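Local coordinates for putative metalloprotease II (Bacteroides fragilis, PDB 4ON1), which probably acts as a zinc-dependent endopeptidase, apparently captured here as a latent proenzyme whose N-terminal region supplies a ligand to the zinc, at residues A[167-179]-A[293-305]. Residues are numbered along the deposited sequence; the frame is centred on the assembly and turned at random.
Sequences NPFKGLPIKDYPT and DSGKTFGYASGIG. With ZN (zinc ion), chain C.
Tyr177 meets Ile304, and Tyr300 meets the backbone of residues 176-178, through different first torsions. CG of Tyr177 lies between its own N and carbonyl carbon (chi1 56°), which turns one ring face toward Ile304 CD1; in Tyr300, CG is anti to N (chi1 -175°), laying the ring alongside that backbone. Ile304 CD1 sits 3.4 Å from the Tyr177 ring centroid, a CH-pi contact that isoleucine's longer arm, ending in a methyl, can reach. Tyr300 CD1 comes within 3.4 Å of Asp176 C, and Tyr300 OH lies against Pro178 CB without a hydrogen bond. Pro178 CD, 3.1 Å from Ala301 O, stands where an amide hydrogen would be, so the proline nitrogen cannot donate a second ladder bond. The one hydrogen bond across, Ala301 N to Asp176 O (2.9 Å, 166° at the hydrogen), ties the loop to strand 299-301 in parallel sense. That direction is opposite to a substrate's in the metzincin cleft, consistent with the aspartate-switch latency of fragilysin-type zymogens. The Asp176 carboxylate binds zinc through OD1 at 2.3 Å and OD2 at 2.2 Å, beside His334, His338 and His344 of the HExxHxxGxxH motif; its short side chain suits a backbone so close to the metal. Nearer the start of both segments, the broad Phe169 ring lies over Lys296 CA, against a type I' turn; at Gly295 a CB would press on Ser294 O, so glycine is called for.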
# COMPACT_ATOMS: atom_id res chain seq x y z
N ASN A 167 -16.95 2.81 7.14
CA ASN A 167 -16.44 1.65 7.87
C ASN A 167 -16.87 1.59 9.33
O ASN A 167 -16.95 2.63 10.00
CB ASN A 167 -14.92 1.60 7.83
CG ASN A 167 -14.39 1.06 6.52
OD1 ASN A 167 -15.07 0.33 5.81
ND2 ASN A 167 -13.14 1.41 6.22
N PRO A 168 -17.13 0.38 9.84
CA PRO A 168 -17.46 0.18 11.25
C PRO A 168 -16.21 0.17 12.14
O PRO A 168 -15.10 0.42 11.65
CB PRO A 168 -18.14 -1.20 11.27
CG PRO A 168 -18.45 -1.51 9.82
CD PRO A 168 -17.36 -0.84 9.05
N PHE A 169 -16.40 -0.09 13.43
CA PHE A 169 -15.33 -0.26 14.42
C PHE A 169 -14.46 0.98 14.63
O PHE A 169 -13.40 0.91 15.27
CB PHE A 169 -14.43 -1.45 14.02
CG PHE A 169 -15.19 -2.73 13.78
CD1 PHE A 169 -15.67 -3.48 14.85
CD2 PHE A 169 -15.41 -3.19 12.49
CE1 PHE A 169 -16.37 -4.66 14.63
CE2 PHE A 169 -16.11 -4.36 12.26
CZ PHE A 169 -16.59 -5.10 13.33
N LYS A 170 -14.90 2.12 14.11
CA LYS A 170 -14.18 3.37 14.29
C LYS A 170 -14.14 3.78 15.76
O LYS A 170 -15.18 3.88 16.42
CB LYS A 170 -14.81 4.49 13.45
CG LYS A 170 -14.27 5.87 13.75
CD LYS A 170 -15.14 6.95 13.14
CE LYS A 170 -14.64 8.34 13.51
NZ LYS A 170 -15.48 9.43 12.93
N GLY A 171 -12.94 4.00 16.28
CA GLY A 171 -12.79 4.39 17.67
C GLY A 171 -12.40 3.20 18.54
O GLY A 171 -12.02 3.36 19.69
N LEU A 172 -12.54 2.01 17.97
CA LEU A 172 -12.22 0.78 18.69
C LEU A 172 -10.72 0.54 18.68
O LEU A 172 -10.05 0.83 17.68
CB LEU A 172 -12.98 -0.41 18.10
CG LEU A 172 -14.50 -0.26 18.18
CD1 LEU A 172 -15.21 -1.54 17.75
CD2 LEU A 172 -14.93 0.17 19.58
N PRO A 173 -10.17 -0.00 19.78
CA PRO A 173 -8.71 -0.14 19.84
C PRO A 173 -8.19 -1.22 18.89
O PRO A 173 -8.72 -2.33 18.83
CB PRO A 173 -8.45 -0.51 21.30
CG PRO A 173 -9.71 -1.17 21.76
CD PRO A 173 -10.85 -0.60 20.95
N ILE A 174 -7.13 -0.86 18.16
CA ILE A 174 -6.50 -1.76 17.21
C ILE A 174 -5.66 -2.75 18.01
O ILE A 174 -4.92 -2.35 18.91
CB ILE A 174 -5.63 -0.97 16.19
CG1 ILE A 174 -6.51 -0.00 15.38
CG2 ILE A 174 -4.85 -1.90 15.28
CD1 ILE A 174 -5.75 0.83 14.37
N LYS A 175 -5.79 -4.04 17.70
CA LYS A 175 -5.21 -5.08 18.55
C LYS A 175 -4.40 -6.07 17.71
O LYS A 175 -4.79 -7.23 17.53
CB LYS A 175 -6.33 -5.81 19.29
CG LYS A 175 -5.92 -6.47 20.59
CD LYS A 175 -7.15 -6.74 21.47
CE LYS A 175 -7.85 -5.44 21.87
NZ LYS A 175 -8.92 -5.02 20.92
N ASP A 176 -3.27 -5.59 17.19
CA ASP A 176 -2.66 -6.19 16.01
C ASP A 176 -1.21 -6.63 16.20
O ASP A 176 -0.43 -6.63 15.24
CB ASP A 176 -2.76 -5.19 14.84
CG ASP A 176 -2.12 -3.84 15.16
OD1 ASP A 176 -1.88 -3.54 16.34
OD2 ASP A 176 -1.89 -3.07 14.21
N TYR A 177 -0.87 -7.04 17.42
CA TYR A 177 0.43 -7.64 17.74
C TYR A 177 0.31 -8.41 19.06
O TYR A 177 -0.55 -8.10 19.87
CB TYR A 177 1.53 -6.58 17.84
CG TYR A 177 1.24 -5.48 18.84
CD1 TYR A 177 1.55 -5.64 20.18
CD2 TYR A 177 0.65 -4.29 18.44
CE1 TYR A 177 1.27 -4.64 21.11
CE2 TYR A 177 0.38 -3.28 19.36
CZ TYR A 177 0.69 -3.46 20.69
OH TYR A 177 0.42 -2.46 21.60
N PRO A 178 1.19 -9.41 19.29
CA PRO A 178 1.07 -10.19 20.53
C PRO A 178 1.60 -9.42 21.72
O PRO A 178 2.42 -8.52 21.53
CB PRO A 178 1.95 -11.42 20.26
CG PRO A 178 2.97 -10.94 19.28
CD PRO A 178 2.29 -9.90 18.43
N THR A 179 1.15 -9.75 22.93
CA THR A 179 1.67 -9.07 24.11
C THR A 179 2.97 -9.70 24.59
O THR A 179 2.99 -10.86 24.98
CB THR A 179 0.64 -9.09 25.27
OG1 THR A 179 0.51 -10.42 25.78
CG2 THR A 179 -0.72 -8.59 24.79
N ASP A 293 -11.02 -12.38 12.10
CA ASP A 293 -11.83 -12.28 13.31
C ASP A 293 -13.16 -11.58 13.05
O ASP A 293 -13.47 -10.56 13.68
CB ASP A 293 -11.06 -11.53 14.41
CG ASP A 293 -11.68 -11.74 15.79
OD1 ASP A 293 -12.09 -12.88 16.09
OD2 ASP A 293 -11.77 -10.75 16.55
N SER A 294 -13.92 -12.11 12.09
CA SER A 294 -15.25 -11.59 11.77
C SER A 294 -15.27 -10.07 11.57
O SER A 294 -16.14 -9.38 12.10
CB SER A 294 -16.25 -11.98 12.86
OG SER A 294 -16.24 -13.38 13.05
N GLY A 295 -14.30 -9.55 10.81
CA GLY A 295 -14.26 -8.14 10.48
C GLY A 295 -13.56 -7.23 11.47
O GLY A 295 -13.37 -6.04 11.20
N LYS A 296 -13.16 -7.77 12.61
CA LYS A 296 -12.58 -6.94 13.67
C LYS A 296 -11.07 -6.72 13.51
O LYS A 296 -10.51 -5.76 14.05
CB LYS A 296 -12.89 -7.56 15.03
CG LYS A 296 -14.39 -7.63 15.35
CD LYS A 296 -14.65 -8.34 16.67
CE LYS A 296 -16.06 -8.07 17.18
NZ LYS A 296 -16.25 -8.51 18.59
N THR A 297 -10.40 -7.59 12.76
CA THR A 297 -8.95 -7.47 12.60
C THR A 297 -8.53 -7.17 11.16
O THR A 297 -8.88 -7.90 10.24
CB THR A 297 -8.23 -8.75 13.07
OG1 THR A 297 -8.45 -8.92 14.48
CG2 THR A 297 -6.73 -8.66 12.81
N PHE A 298 -7.76 -6.10 10.97
CA PHE A 298 -7.36 -5.68 9.63
C PHE A 298 -5.95 -6.14 9.29
O PHE A 298 -5.59 -6.25 8.12
CB PHE A 298 -7.44 -4.16 9.50
CG PHE A 298 -8.71 -3.57 10.05
CD1 PHE A 298 -9.93 -4.19 9.83
CD2 PHE A 298 -8.68 -2.40 10.78
CE1 PHE A 298 -11.10 -3.66 10.33
CE2 PHE A 298 -9.84 -1.85 11.29
CZ PHE A 298 -11.06 -2.49 11.06
N GLY A 299 -5.15 -6.38 10.32
CA GLY A 299 -3.77 -6.78 10.15
C GLY A 299 -3.24 -7.29 11.47
O GLY A 299 -3.84 -7.03 12.52
N TYR A 300 -2.14 -8.03 11.43
CA TYR A 300 -1.56 -8.58 12.65
C TYR A 300 -0.09 -8.88 12.42
O TYR A 300 0.27 -9.56 11.46
CB TYR A 300 -2.31 -9.84 13.09
CG TYR A 300 -1.84 -10.40 14.42
CD1 TYR A 300 -2.25 -9.85 15.62
CD2 TYR A 300 -1.00 -11.51 14.46
CE1 TYR A 300 -1.83 -10.37 16.83
CE2 TYR A 300 -0.57 -12.03 15.65
CZ TYR A 300 -0.99 -11.47 16.83
OH TYR A 300 -0.56 -12.01 18.02
N ALA A 301 0.76 -8.37 13.31
CA ALA A 301 2.20 -8.53 13.19
C ALA A 301 2.74 -9.53 14.20
O ALA A 301 2.24 -9.62 15.32
CB ALA A 301 2.89 -7.18 13.37
N SER A 302 3.77 -10.28 13.81
CA SER A 302 4.33 -11.32 14.67
C SER A 302 4.97 -10.76 15.93
O SER A 302 5.11 -11.47 16.92
CB SER A 302 5.34 -12.17 13.91
OG SER A 302 6.44 -11.40 13.50
N GLY A 303 5.42 -9.52 15.87
CA GLY A 303 6.03 -8.87 17.02
C GLY A 303 6.32 -7.41 16.76
O GLY A 303 6.22 -6.92 15.63
N ILE A 304 6.69 -6.69 17.81
CA ILE A 304 7.09 -5.30 17.67
C ILE A 304 8.61 -5.17 17.70
O ILE A 304 9.24 -5.64 18.65
CB ILE A 304 6.45 -4.43 18.77
CG1 ILE A 304 4.94 -4.36 18.54
CG2 ILE A 304 7.03 -3.03 18.78
CD1 ILE A 304 4.22 -3.39 19.48
N GLY A 305 9.19 -4.58 16.67
CA GLY A 305 10.62 -4.34 16.67
C GLY A 305 11.42 -5.62 16.46
O GLY A 305 12.29 -5.96 17.25
ZN ZN C . -1.25 -1.48 15.53